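Local structure of putative glycosylhydrolase (Parabacteroides distasonis, 3S5Q) at residues A[43-48]-A[207-212]; A[60-65]-A[79-84]; A[94-99]-A[103-108]; A[115-120]-A[145-150]. The protein is a putative glycosyl hydrolase of the 3-keto-disaccharide hydrolase family with a concanavalin A-like fold, its substrate not established. All coordinates share one frame; numbering follows the deposited sequence. Where two conformers were deposited one is given.

Overall arrangement
The fold is a concanavalin A-like beta sandwich, and the four contacts sample its two sheets and the loops beside them. Interactions 1 and 2 are neighbours, with centres about 15 Å apart: strand 204-213 pairs with strand 62-70, Gln210 N lying 2.8 Å from Asp65 O. Interaction 2 crosses to the second sheet, where strand 75-82 adjoins strand 93-98 of interaction 3. That strand also holds the loop of interaction 4, Gln96 O being 2.8 Å from Gly115 N. Interactions 1 and 4 lie on opposite sides of the chain's centre, about 20 Å apart between their centres. The 1,2-ethanediol at interaction 1, probably from the crystallisation liquor, marks no known active site.

Interaction 1: residues A[43-48]-A[207-212]; sequences GILTAT and RNIQLK. With EDO (1,2-ethanediol), chain I.
Arg207 lies side by side with Ile44, both side chains pointing the same way, where strands 204-213 and 44-47 run antiparallel in the larger sheet of the sandwich. Ile44 CD1 rests 3.8 Å from Arg207 CB and also touches CD of the same arginine. Arg207 sets CG between its backbone N and carbonyl carbon (chi1 78°) and then runs extended, so the aliphatic part serves the isoleucine while the guanidinium group leads away to a salt bridge with Glu67 and a cation-pi contact with Trp135. A water links the turn at Gly43 to Asn208: it accepts from Asn208 N at 2.9 Å, donates to Gly43 O at 2.7 Å and is also bonded to EDO O1. The asparagine side chain turns from the other strand, and its OD1 takes a bond from Gln210 NE2. Ile209 then crosses Leu45 at about a right angle, Ile209 CD1 meeting Leu45 CD2 at 3.7 Å, with Leu195 of the other sheet against both. The backbone of Ile209 is gripped by 1,2-ethanediol: Ile209 N donates almost straight (171°) to EDO O1 at 3.1 Å, and EDO O2 donates to Ile209 O at 2.8 Å. Between 43-48 and 207-212 themselves there are apolar contacts and a bridging water but no direct hydrogen bond; backbone pairing comes just beyond, Leu45 with Phe206, and the diol, probably from the crystallisation liquor, satisfies both Ile209 N and Ile209 O.

Interaction 2: residues A[60-65]-A[79-84]; sequences ENFILD and VIYCTD
Phe62 and Ile80 meet inside the concanavalin A-like beta sandwich, one coming from each of its two sheets. This is the close-packed part. Phe62 CG sits between the backbone N and the carbonyl carbon (chi1 61°), which swings the ring toward 79-84, and its tip CZ lies 3.9 Å from Ile80 CG2, the methyl being at the ring edge, near its plane. Next to it, Phe62 CE2 approaches Tyr81 CE1 at 4.0 Å, the two side chains crossing at a slant; Ala142 and Leu211 also press on the phenylalanine. Toward Asn61, which forms a G1 beta bulge with Phe62 opposite Ala142, the fit is looser and a water does the joining: it accepts from Asn61 N at 3.0 Å and donates to Tyr81 OH at 2.8 Å. That hydroxyl is also bonded to Gly144 O. The chain turns a corner at Tyr81, and Ile80 CD1 lies 4.1 Å above the Tyr81 ring plane, over its centre.

Interaction 3: residues A[94-99]-A[103-108]; sequences EIQIAD and PEWQSY
The indole of Trp105 takes Ala98 against one face, the alanine CB standing 3.1 Å above the ring plane and offset toward the rim on the six-membered ring side, where it comes within 3.3 Å of Trp105 CZ2. Two polar groups approach the indole obliquely. At the far end of the six-membered ring Gln96 NE2 is 3.1 Å from Trp105 CH2, its amide almost perpendicular to the indole (89° between planes); at the five-membered ring Asp99 O is 2.9 Å from Trp105 CD1, a close contact not directed along the C-H. The same carbonyl is near Trp105 NE1, but the angle is too poor for a hydrogen bond. Gln96 and Trp105 come from opposite directions, and the glutamine bends at chi2 (70°) on its way to the ring, where its NE2 makes a weak hydrogen bond to Trp112 O. Trp105 itself hangs from a 3-10 segment, 103-107, wound by bonds such as Gln106 N to Pro103 O at 3.0 Å and Ser107 N to Glu104 O at 2.9 Å. Asn73 and Asn75 pack on the indole too. The contact therefore plugs a loop onto strand 93-98, at one border of the smaller sheet, by a tight apolar fit of Ala98 CB against the indole; no hydrogen bond joins 94-99 to 103-108, and the polar groups beside the ring are held from outside, Gln96 NE2 by Trp112 O and Asp99 OD2 by Asn73 N.

Interaction 4: residues A[115-120]-A[145-150]; sequences GSIYGH and QQIDIE
Gly115 passes Ile149 with their CA atoms 7.0 Å apart, too far for strand pairing, as the irregular loop 115-120 runs over strand 146-151 of the larger sheet in this concanavalin A-like sandwich. Side chains close the gap. Ile117 reaches down between two isoleucines that point from the same face of the strand, crossing both at a slant. Its CD1 meets Ile147 CG2 at 3.9 Å, the firm contact. Ile149 was deposited in two conformers; in the one described, its CD1 lies 3.8 Å from Ile117 CG1 and comes near Gly115 O, a carbonyl buried here with no polar partner in the model, and both approaches are provisional. With CG1 opposite the carbonyl carbon (chi1 -66°), Ile117 directs its longer branch at the strand; Ile93 and Ile95 of the smaller sheet and Ala159 add to the same apolar cluster. The loop holds its own shape. His120 N bonds to Ile117 O at 3.0 Å, closing a type II turn with Gly119 in its third position, and His120 ND1 donates to Tyr118 O at 2.8 Å; backbone bonds of Gly115 and Ser116 with Gln96 tie the loop to strand 93-98. On the other face of strand 146-151 the polar residues pair among themselves: Asp148 OD1 binds Ser158 and His155, and Gln146 NE2 gives a nearly straight bond (165°) to the syn side of Asp148 OD2 at 3.1 Å, 35° out of the carboxylate plane.

Interaction 1: residues A[43-48]-A[207-212]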
loop_
_atom_site.group_PDB
_atom_site.type_symbol
_atom_site.label_atom_id
_atom_site.label_comp_id
_atom_site.label_asym_id
_atom_site.label_seq_id
_atom_site.Cartn_x
_atom_site.Cartn_y
_atom_site.Cartn_z
ATOM N N GLY A 43 12.611 4.705 -14.431
ATOM C CA GLY A 43 11.308 4.989 -13.874
ATOM C C GLY A 43 10.693 4.039 -12.837
ATOM O O GLY A 43 9.587 4.305 -12.364
ATOM N N ILE A 44 11.399 2.957 -12.505
ATOM C CA ILE A 44 10.853 1.834 -11.737
ATOM C C ILE A 44 11.557 1.700 -10.370
ATOM O O ILE A 44 12.779 1.622 -10.288
ATOM C CB ILE A 44 11.042 0.474 -12.468
ATOM C CG1 ILE A 44 10.484 0.515 -13.917
ATOM C CG2 ILE A 44 10.425 -0.685 -11.650
ATOM C CD1 ILE A 44 9.027 1.085 -14.033
ATOM N N LEU A 45 10.771 1.639 -9.318
ATOM C CA LEU A 45 11.317 1.534 -7.961
ATOM C C LEU A 45 11.219 0.072 -7.493
ATOM O O LEU A 45 10.169 -0.546 -7.585
ATOM C CB LEU A 45 10.524 2.456 -7.057
ATOM C CG LEU A 45 10.977 2.711 -5.618
ATOM C CD1 LEU A 45 12.396 3.309 -5.562
ATOM C CD2 LEU A 45 9.943 3.639 -4.983
ATOM N N THR A 46 12.319 -0.492 -7.023
ATOM C CA THR A 46 12.322 -1.872 -6.601
ATOM C C THR A 46 13.309 -2.103 -5.456
ATOM O O THR A 46 14.267 -1.347 -5.284
ATOM C CB THR A 46 12.604 -2.827 -7.801
ATOM O OG1 THR A 46 12.446 -4.176 -7.374
ATOM C CG2 THR A 46 13.964 -2.635 -8.319
ATOM N N ALA A 47 13.018 -3.145 -4.677
ATOM C CA ALA A 47 13.732 -3.498 -3.456
ATOM C C ALA A 47 14.268 -4.940 -3.604
ATOM O O ALA A 47 13.599 -5.787 -4.190
ATOM C CB ALA A 47 12.778 -3.370 -2.242
ATOM N N THR A 48 15.465 -5.220 -3.111
ATOM C CA THR A 48 15.982 -6.611 -3.161
ATOM C C THR A 48 16.081 -7.304 -1.762
ATOM O O THR A 48 16.591 -8.413 -1.630
ATOM C CB THR A 48 17.293 -6.667 -3.952
ATOM O OG1 THR A 48 18.181 -5.649 -3.469
ATOM C CG2 THR A 48 17.017 -6.493 -5.502
ATOM N N ARG A 207 5.865 1.947 -9.663
ATOM C CA ARG A 207 6.076 3.110 -10.509
ATOM C C ARG A 207 4.947 4.127 -10.382
ATOM O O ARG A 207 3.855 3.847 -9.822
ATOM C CB ARG A 207 6.266 2.724 -11.977
ATOM C CG ARG A 207 4.961 2.395 -12.717
ATOM C CD ARG A 207 5.221 1.801 -14.118
ATOM N NE ARG A 207 3.942 1.604 -14.806
ATOM C CZ ARG A 207 3.785 1.348 -16.095
ATOM N NH1 ARG A 207 4.826 1.253 -16.918
ATOM N NH2 ARG A 207 2.565 1.175 -16.559
ATOM N N ASN A 208 5.232 5.317 -10.917
ATOM C CA ASN A 208 4.268 6.416 -10.931
ATOM C C ASN A 208 3.556 6.657 -9.587
ATOM O O ASN A 208 2.326 6.796 -9.530
ATOM C CB ASN A 208 3.219 6.244 -12.044
ATOM C CG ASN A 208 2.630 7.601 -12.471
ATOM O OD1 ASN A 208 3.238 8.644 -12.222
ATOM N ND2 ASN A 208 1.483 7.585 -13.126
ATOM N N ILE A 209 4.343 6.704 -8.522
ATOM C CA ILE A 209 3.826 6.943 -7.167
ATOM C C ILE A 209 3.655 8.441 -6.977
ATOM O O ILE A 209 4.636 9.177 -6.958
ATOM C CB ILE A 209 4.767 6.425 -6.029
ATOM C CG1 ILE A 209 5.154 4.944 -6.219
ATOM C CG2 ILE A 209 4.089 6.629 -4.647
ATOM C CD1 ILE A 209 6.409 4.511 -5.450
ATOM N N GLN A 210 2.416 8.870 -6.790
ATOM C CA GLN A 210 2.078 10.276 -6.801
ATOM C C GLN A 210 1.154 10.600 -5.608
ATOM O O GLN A 210 0.438 9.737 -5.120
ATOM C CB GLN A 210 1.343 10.595 -8.109
ATOM C CG GLN A 210 2.159 10.319 -9.377
ATOM C CD GLN A 210 2.175 11.499 -10.265
ATOM O OE1 GLN A 210 2.151 12.611 -9.769
ATOM N NE2 GLN A 210 2.215 11.289 -11.572
ATOM N N LEU A 211 1.174 11.839 -5.154
ATOM C CA LEU A 211 0.385 12.182 -3.987
ATOM C C LEU A 211 -0.287 13.524 -4.183
ATOM O O LEU A 211 0.359 14.503 -4.640
ATOM C CB LEU A 211 1.256 12.191 -2.708
ATOM C CG LEU A 211 0.546 12.493 -1.367
ATOM C CD1 LEU A 211 1.213 11.788 -0.200
ATOM C CD2 LEU A 211 0.492 14.094 -1.111
ATOM N N LYS A 212 -1.575 13.535 -3.820
ATOM C CA LYS A 212 -2.408 14.714 -3.858
ATOM C C LYS A 212 -2.678 15.109 -2.415
ATOM O O LYS A 212 -3.204 14.334 -1.642
ATOM C CB LYS A 212 -3.710 14.426 -4.631
ATOM C CG LYS A 212 -4.872 15.457 -4.468
ATOM C CD LYS A 212 -4.511 16.894 -4.885
ATOM C CE LYS A 212 -5.640 17.888 -4.637
ATOM N NZ LYS A 212 -5.272 19.316 -4.877
HETATM C C1 EDO I . 7.558 7.838 -8.804
HETATM O O1 EDO I . 7.412 6.424 -8.616
HETATM C C2 EDO I . 8.315 8.414 -7.615
HETATM O O2 EDO I . 7.414 9.040 -6.680
HETATM O O HOH W 1 7.954 6.142 -11.306
#

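Interaction 2: residues A[60-65]-A[79-84]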
loop_
_atom_site.group_PDB
_atom_site.type_symbol
_atom_site.label_atom_id
_atom_site.label_comp_id
_atom_site.label_asym_id
_atom_site.label_seq_id
_atom_site.Cartn_x
_atom_site.Cartn_y
_atom_site.Cartn_z
ATOM N N GLU A 60 -0.821 13.791 6.038
ATOM C CA GLU A 60 -2.211 13.546 6.427
ATOM C C GLU A 60 -3.147 14.088 5.313
ATOM O O GLU A 60 -2.732 14.887 4.480
ATOM C CB GLU A 60 -2.530 14.230 7.759
ATOM C CG GLU A 60 -2.330 15.704 7.725
ATOM C CD GLU A 60 -2.628 16.369 9.056
ATOM O OE1 GLU A 60 -3.261 15.687 9.914
ATOM O OE2 GLU A 60 -2.273 17.583 9.194
ATOM N N ASN A 61 -4.385 13.625 5.285
ATOM C CA ASN A 61 -5.386 14.141 4.367
ATOM C C ASN A 61 -4.893 14.158 2.931
ATOM O O ASN A 61 -4.717 15.215 2.324
ATOM C CB ASN A 61 -5.823 15.521 4.851
ATOM C CG ASN A 61 -6.482 15.448 6.180
ATOM O OD1 ASN A 61 -7.303 14.547 6.414
ATOM N ND2 ASN A 61 -6.137 16.381 7.089
ATOM N N PHE A 62 -4.599 12.965 2.429
ATOM C CA PHE A 62 -3.975 12.781 1.096
ATOM C C PHE A 62 -4.585 11.644 0.303
ATOM O O PHE A 62 -5.341 10.800 0.833
ATOM C CB PHE A 62 -2.435 12.524 1.201
ATOM C CG PHE A 62 -2.077 11.272 1.977
ATOM C CD1 PHE A 62 -1.995 10.043 1.341
ATOM C CD2 PHE A 62 -1.805 11.325 3.341
ATOM C CE1 PHE A 62 -1.718 8.897 2.038
ATOM C CE2 PHE A 62 -1.493 10.172 4.071
ATOM C CZ PHE A 62 -1.438 8.940 3.406
ATOM N N ILE A 63 -4.259 11.650 -0.982
ATOM C CA ILE A 63 -4.552 10.544 -1.884
ATOM C C ILE A 63 -3.228 10.120 -2.509
ATOM O O ILE A 63 -2.537 10.923 -3.148
ATOM C CB ILE A 63 -5.544 10.891 -3.022
ATOM C CG1 ILE A 63 -6.827 11.522 -2.465
ATOM C CG2 ILE A 63 -5.873 9.608 -3.813
ATOM C CD1 ILE A 63 -7.708 12.265 -3.538
ATOM N N LEU A 64 -2.899 8.866 -2.283
ATOM C CA LEU A 64 -1.679 8.247 -2.776
ATOM C C LEU A 64 -2.101 7.305 -3.905
ATOM O O LEU A 64 -2.937 6.381 -3.718
ATOM C CB LEU A 64 -0.958 7.528 -1.640
ATOM C CG LEU A 64 0.383 6.826 -1.948
ATOM C CD1 LEU A 64 1.518 7.754 -2.292
ATOM C CD2 LEU A 64 0.759 5.971 -0.767
ATOM N N ASP A 65 -1.544 7.570 -5.084
ATOM C CA ASP A 65 -1.896 6.855 -6.330
ATOM C C ASP A 65 -0.609 6.238 -6.859
ATOM O O ASP A 65 0.351 6.941 -7.132
ATOM C CB ASP A 65 -2.503 7.875 -7.308
ATOM C CG ASP A 65 -3.107 7.245 -8.576
ATOM O OD1 ASP A 65 -2.528 6.302 -9.123
ATOM O OD2 ASP A 65 -4.160 7.752 -9.053
ATOM N N VAL A 79 2.623 1.535 3.615
ATOM C CA VAL A 79 2.476 1.865 5.003
ATOM C C VAL A 79 2.117 3.359 5.138
ATOM O O VAL A 79 2.797 4.235 4.600
ATOM C CB VAL A 79 3.796 1.528 5.748
ATOM C CG1 VAL A 79 3.712 1.932 7.256
ATOM C CG2 VAL A 79 4.183 0.012 5.571
ATOM N N ILE A 80 1.036 3.656 5.847
ATOM C CA ILE A 80 0.651 5.042 6.066
ATOM C C ILE A 80 0.557 5.313 7.569
ATOM O O ILE A 80 0.583 4.384 8.384
ATOM C CB ILE A 80 -0.659 5.395 5.342
ATOM C CG1 ILE A 80 -1.852 4.593 5.928
ATOM C CG2 ILE A 80 -0.475 5.194 3.814
ATOM C CD1 ILE A 80 -3.269 4.996 5.479
ATOM N N TYR A 81 0.524 6.591 7.903
ATOM C CA TYR A 81 0.366 7.047 9.266
ATOM C C TYR A 81 1.464 6.477 10.188
ATOM O O TYR A 81 1.203 6.128 11.337
ATOM C CB TYR A 81 -1.008 6.662 9.755
ATOM C CG TYR A 81 -2.199 7.246 8.995
ATOM C CD1 TYR A 81 -2.066 8.302 8.082
ATOM C CD2 TYR A 81 -3.500 6.839 9.330
ATOM C CE1 TYR A 81 -3.188 8.870 7.454
ATOM C CE2 TYR A 81 -4.604 7.396 8.727
ATOM C CZ TYR A 81 -4.451 8.410 7.797
ATOM O OH TYR A 81 -5.575 8.949 7.225
ATOM N N CYS A 82 2.689 6.367 9.673
ATOM C CA CYS A 82 3.792 5.811 10.478
ATOM C C CYS A 82 4.393 6.864 11.388
ATOM O O CYS A 82 4.932 7.867 10.933
ATOM C CB CYS A 82 4.895 5.230 9.600
ATOM S SG CYS A 82 6.194 4.442 10.581
ATOM N N THR A 83 4.320 6.636 12.684
ATOM C CA THR A 83 4.853 7.610 13.638
ATOM C C THR A 83 6.263 7.250 14.123
ATOM O O THR A 83 6.883 8.029 14.859
ATOM C CB THR A 83 3.885 7.703 14.832
ATOM O OG1 THR A 83 3.732 6.393 15.377
ATOM C CG2 THR A 83 2.543 8.229 14.343
ATOM N N ASP A 84 6.734 6.042 13.778
ATOM C CA ASP A 84 8.069 5.573 14.196
ATOM C C ASP A 84 8.563 4.609 13.148
ATOM O O ASP A 84 8.093 3.475 13.071
ATOM C CB ASP A 84 8.004 4.894 15.557
ATOM C CG ASP A 84 9.383 4.530 16.116
ATOM O OD1 ASP A 84 10.333 4.190 15.355
ATOM O OD2 ASP A 84 9.491 4.559 17.360
HETATM O O HOH W 2 -5.105 11.669 7.379
#

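Interaction 3: residues A[94-99]-A[103-108]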
loop_
_atom_site.group_PDB
_atom_site.type_symbol
_atom_site.label_atom_id
_atom_site.label_comp_id
_atom_site.label_asym_id
_atom_site.label_seq_id
_atom_site.Cartn_x
_atom_site.Cartn_y
_atom_site.Cartn_z
ATOM N N GLU A 94 -0.783 -0.586 7.643
ATOM C CA GLU A 94 -0.342 -1.147 6.378
ATOM C C GLU A 94 -1.491 -1.624 5.493
ATOM O O GLU A 94 -2.414 -2.305 5.959
ATOM C CB GLU A 94 0.644 -2.270 6.568
ATOM C CG GLU A 94 1.334 -2.620 5.236
ATOM C CD GLU A 94 2.453 -3.623 5.322
ATOM O OE1 GLU A 94 2.435 -4.450 6.247
ATOM O OE2 GLU A 94 3.342 -3.581 4.419
ATOM N N ILE A 95 -1.395 -1.241 4.210
ATOM C CA ILE A 95 -2.236 -1.719 3.131
ATOM C C ILE A 95 -1.419 -2.817 2.458
ATOM O O ILE A 95 -0.335 -2.563 1.973
ATOM C CB ILE A 95 -2.537 -0.631 2.139
ATOM C CG1 ILE A 95 -3.124 0.598 2.845
ATOM C CG2 ILE A 95 -3.479 -1.101 1.033
ATOM C CD1 ILE A 95 -4.160 0.295 3.892
ATOM N N GLN A 96 -1.939 -4.032 2.465
ATOM C CA GLN A 96 -1.233 -5.200 1.905
ATOM C C GLN A 96 -1.068 -5.140 0.378
ATOM O O GLN A 96 -1.967 -4.715 -0.365
ATOM C CB GLN A 96 -2.017 -6.466 2.267
ATOM C CG GLN A 96 -1.426 -7.847 1.800
ATOM C CD GLN A 96 -0.178 -8.252 2.539
ATOM O OE1 GLN A 96 0.662 -7.409 2.834
ATOM N NE2 GLN A 96 -0.035 -9.566 2.850
ATOM N N ILE A 97 0.065 -5.646 -0.106
ATOM C CA ILE A 97 0.207 -5.921 -1.536
ATOM C C ILE A 97 0.658 -7.337 -1.569
ATOM O O ILE A 97 1.601 -7.661 -0.890
ATOM C CB ILE A 97 1.253 -5.027 -2.223
ATOM C CG1 ILE A 97 0.739 -3.604 -2.272
ATOM C CG2 ILE A 97 1.583 -5.574 -3.657
ATOM C CD1 ILE A 97 1.765 -2.583 -2.702
ATOM N N ALA A 98 -0.085 -8.188 -2.271
ATOM C CA ALA A 98 0.268 -9.614 -2.383
ATOM C C ALA A 98 -0.230 -10.145 -3.692
ATOM O O ALA A 98 -1.233 -9.667 -4.239
ATOM C CB ALA A 98 -0.342 -10.445 -1.215
ATOM N N ASP A 99 0.485 -11.137 -4.215
ATOM C CA ASP A 99 0.006 -11.898 -5.345
ATOM C C ASP A 99 -0.996 -12.899 -4.818
ATOM O O ASP A 99 -0.615 -14.051 -4.549
ATOM C CB ASP A 99 1.149 -12.642 -6.057
ATOM C CG ASP A 99 0.635 -13.671 -7.113
ATOM O OD1 ASP A 99 -0.426 -13.450 -7.741
ATOM O OD2 ASP A 99 1.297 -14.715 -7.316
ATOM N N PRO A 103 -1.529 -19.979 -4.646
ATOM C CA PRO A 103 -2.476 -20.779 -3.863
ATOM C C PRO A 103 -2.200 -20.727 -2.369
ATOM O O PRO A 103 -3.087 -21.002 -1.569
ATOM C CB PRO A 103 -2.235 -22.214 -4.400
ATOM C CG PRO A 103 -0.846 -22.184 -4.839
ATOM C CD PRO A 103 -0.701 -20.857 -5.504
ATOM N N GLU A 104 -0.959 -20.408 -2.028
ATOM C CA GLU A 104 -0.514 -20.170 -0.684
ATOM C C GLU A 104 -1.446 -19.221 0.042
ATOM O O GLU A 104 -1.761 -19.458 1.217
ATOM C CB GLU A 104 0.890 -19.556 -0.753
ATOM C CG GLU A 104 1.560 -19.182 0.563
ATOM C CD GLU A 104 3.090 -19.433 0.567
ATOM O OE1 GLU A 104 3.581 -20.364 -0.149
ATOM O OE2 GLU A 104 3.788 -18.706 1.309
ATOM N N TRP A 105 -1.870 -18.141 -0.642
ATOM C CA TRP A 105 -2.742 -17.121 -0.024
ATOM C C TRP A 105 -4.121 -17.629 0.432
ATOM O O TRP A 105 -4.760 -16.977 1.238
ATOM C CB TRP A 105 -2.870 -15.877 -0.919
ATOM C CG TRP A 105 -1.658 -15.036 -0.822
ATOM C CD1 TRP A 105 -0.654 -14.928 -1.740
ATOM C CD2 TRP A 105 -1.267 -14.229 0.296
ATOM N NE1 TRP A 105 0.336 -14.090 -1.271
ATOM C CE2 TRP A 105 -0.018 -13.646 -0.023
ATOM C CE3 TRP A 105 -1.858 -13.937 1.541
ATOM C CZ2 TRP A 105 0.645 -12.786 0.849
ATOM C CZ3 TRP A 105 -1.184 -13.083 2.409
ATOM C CH2 TRP A 105 0.046 -12.513 2.049
ATOM N N GLN A 106 -4.544 -18.798 -0.060
ATOM C CA GLN A 106 -5.760 -19.494 0.404
ATOM C C GLN A 106 -5.584 -20.095 1.834
ATOM O O GLN A 106 -6.542 -20.569 2.456
ATOM C CB GLN A 106 -6.109 -20.600 -0.631
ATOM C CG GLN A 106 -7.523 -21.209 -0.581
ATOM C CD GLN A 106 -8.669 -20.171 -0.656
ATOM O OE1 GLN A 106 -8.593 -19.152 -1.380
ATOM N NE2 GLN A 106 -9.746 -20.446 0.095
ATOM N N SER A 107 -4.351 -20.079 2.336
ATOM C CA SER A 107 -4.023 -20.534 3.683
ATOM C C SER A 107 -4.148 -19.411 4.723
ATOM O O SER A 107 -3.988 -19.678 5.934
ATOM C CB SER A 107 -2.582 -21.069 3.729
ATOM O OG SER A 107 -2.476 -22.350 3.122
ATOM N N TYR A 108 -4.421 -18.181 4.269
ATOM C CA TYR A 108 -4.501 -16.994 5.152
ATOM C C TYR A 108 -5.876 -16.330 5.068
ATOM O O TYR A 108 -6.550 -16.361 4.017
ATOM C CB TYR A 108 -3.414 -15.943 4.791
ATOM C CG TYR A 108 -2.040 -16.591 4.850
ATOM C CD1 TYR A 108 -1.379 -16.755 6.064
ATOM C CD2 TYR A 108 -1.467 -17.150 3.714
ATOM C CE1 TYR A 108 -0.139 -17.394 6.139
ATOM C CE2 TYR A 108 -0.225 -17.827 3.777
ATOM C CZ TYR A 108 0.430 -17.930 4.999
ATOM O OH TYR A 108 1.640 -18.584 5.087
#

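Interaction 4: residues A[115-120]-A[145-150]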
loop_
_atom_site.group_PDB
_atom_site.type_symbol
_atom_site.label_atom_id
_atom_site.label_comp_id
_atom_site.label_asym_id
_atom_site.label_seq_id
_atom_site.Cartn_x
_atom_site.Cartn_y
_atom_site.Cartn_z
ATOM N N GLY A 115 -4.647 -5.455 -0.882
ATOM C CA GLY A 115 -5.607 -4.360 -0.752
ATOM C C GLY A 115 -6.224 -4.223 0.624
ATOM O O GLY A 115 -6.905 -3.220 0.924
ATOM N N SER A 116 -5.979 -5.210 1.490
ATOM C CA SER A 116 -6.545 -5.167 2.831
ATOM C C SER A 116 -5.851 -4.079 3.638
ATOM O O SER A 116 -4.680 -3.742 3.390
ATOM C CB SER A 116 -6.387 -6.514 3.545
ATOM O OG SER A 116 -5.024 -6.854 3.712
ATOM N N ILE A 117 -6.579 -3.525 4.607
ATOM C CA ILE A 117 -5.968 -2.823 5.722
ATOM C C ILE A 117 -5.557 -4.030 6.548
ATOM O O ILE A 117 -6.387 -4.695 7.187
ATOM C CB ILE A 117 -6.969 -1.927 6.434
ATOM C CG1 ILE A 117 -7.401 -0.786 5.493
ATOM C CG2 ILE A 117 -6.398 -1.367 7.780
ATOM C CD1 ILE A 117 -8.641 -0.060 5.941
ATOM N N TYR A 118 -4.295 -4.393 6.407
ATOM C CA TYR A 118 -3.772 -5.701 6.821
ATOM C C TYR A 118 -4.202 -6.065 8.260
ATOM O O TYR A 118 -3.982 -5.297 9.176
ATOM C CB TYR A 118 -2.229 -5.709 6.688
ATOM C CG TYR A 118 -1.609 -6.998 7.112
ATOM C CD1 TYR A 118 -1.670 -8.110 6.288
ATOM C CD2 TYR A 118 -0.972 -7.125 8.354
ATOM C CE1 TYR A 118 -1.149 -9.298 6.653
ATOM C CE2 TYR A 118 -0.406 -8.366 8.740
ATOM C CZ TYR A 118 -0.503 -9.442 7.877
ATOM O OH TYR A 118 0.039 -10.679 8.201
ATOM N N GLY A 119 -4.817 -7.242 8.417
ATOM C CA GLY A 119 -5.181 -7.783 9.744
ATOM C C GLY A 119 -6.437 -7.170 10.357
ATOM O O GLY A 119 -6.886 -7.635 11.427
ATOM N N HIS A 120 -7.036 -6.186 9.664
ATOM C CA HIS A 120 -8.189 -5.439 10.147
ATOM C C HIS A 120 -9.430 -5.451 9.240
ATOM O O HIS A 120 -10.561 -5.557 9.736
ATOM C CB HIS A 120 -7.784 -3.953 10.463
ATOM C CG HIS A 120 -6.720 -3.850 11.534
ATOM N ND1 HIS A 120 -5.402 -4.227 11.320
ATOM C CD2 HIS A 120 -6.793 -3.448 12.833
ATOM C CE1 HIS A 120 -4.716 -4.064 12.443
ATOM N NE2 HIS A 120 -5.532 -3.569 13.374
ATOM N N GLN A 145 -9.568 9.579 9.888
ATOM C CA GLN A 145 -9.930 8.196 10.200
ATOM C C GLN A 145 -10.654 7.428 9.075
ATOM O O GLN A 145 -10.817 6.198 9.162
ATOM C CB GLN A 145 -10.736 8.150 11.472
ATOM C CG GLN A 145 -9.972 8.603 12.700
ATOM C CD GLN A 145 -10.773 8.393 13.984
ATOM O OE1 GLN A 145 -11.838 8.997 14.177
ATOM N NE2 GLN A 145 -10.255 7.544 14.878
ATOM N N GLN A 146 -10.969 8.113 7.980
ATOM C CA GLN A 146 -11.651 7.488 6.843
ATOM C C GLN A 146 -10.643 7.027 5.792
ATOM O O GLN A 146 -9.942 7.843 5.203
ATOM C CB GLN A 146 -12.713 8.473 6.283
ATOM C CG GLN A 146 -13.599 7.870 5.166
ATOM C CD GLN A 146 -14.320 6.582 5.600
ATOM O OE1 GLN A 146 -14.934 6.531 6.670
ATOM N NE2 GLN A 146 -14.245 5.550 4.767
ATOM N N ILE A 147 -10.549 5.710 5.605
ATOM C CA ILE A 147 -9.583 5.098 4.698
ATOM C C ILE A 147 -10.359 4.447 3.555
ATOM O O ILE A 147 -11.254 3.676 3.814
ATOM C CB ILE A 147 -8.724 4.024 5.379
ATOM C CG1 ILE A 147 -8.080 4.585 6.675
ATOM C CG2 ILE A 147 -7.688 3.432 4.368
ATOM C CD1 ILE A 147 -7.370 5.946 6.494
ATOM N N ASP A 148 -10.009 4.787 2.320
ATOM C CA ASP A 148 -10.610 4.187 1.136
ATOM C C ASP A 148 -9.543 3.705 0.184
ATOM O O ASP A 148 -8.594 4.414 -0.083
ATOM C CB ASP A 148 -11.560 5.170 0.470
ATOM C CG ASP A 148 -12.841 5.356 1.279
ATOM O OD1 ASP A 148 -13.762 4.505 1.139
ATOM O OD2 ASP A 148 -12.897 6.311 2.081
ATOM N N ILE A 149 -9.702 2.464 -0.271
ATOM C CA ILE A 149 -8.742 1.837 -1.166
ATOM C C ILE A 149 -9.425 1.432 -2.470
ATOM O O ILE A 149 -10.443 0.730 -2.471
ATOM C CB ILE A 149 -8.082 0.603 -0.504
ATOM C CG1 ILE A 149 -7.381 1.037 0.802
ATOM C CG2 ILE A 149 -7.113 -0.067 -1.481
ATOM C CD1 ILE A 149 -7.133 -0.074 1.745
ATOM N N GLU A 150 -8.834 1.874 -3.573
ATOM C CA GLU A 150 -9.253 1.561 -4.914
ATOM C C GLU A 150 -8.157 0.699 -5.514
ATOM O O GLU A 150 -6.976 1.002 -5.351
ATOM C CB GLU A 150 -9.378 2.859 -5.734
ATOM C CG GLU A 150 -10.040 2.668 -7.081
ATOM C CD GLU A 150 -11.526 2.815 -6.960
ATOM O OE1 GLU A 150 -11.986 3.102 -5.815
ATOM O OE2 GLU A 150 -12.224 2.657 -7.996
#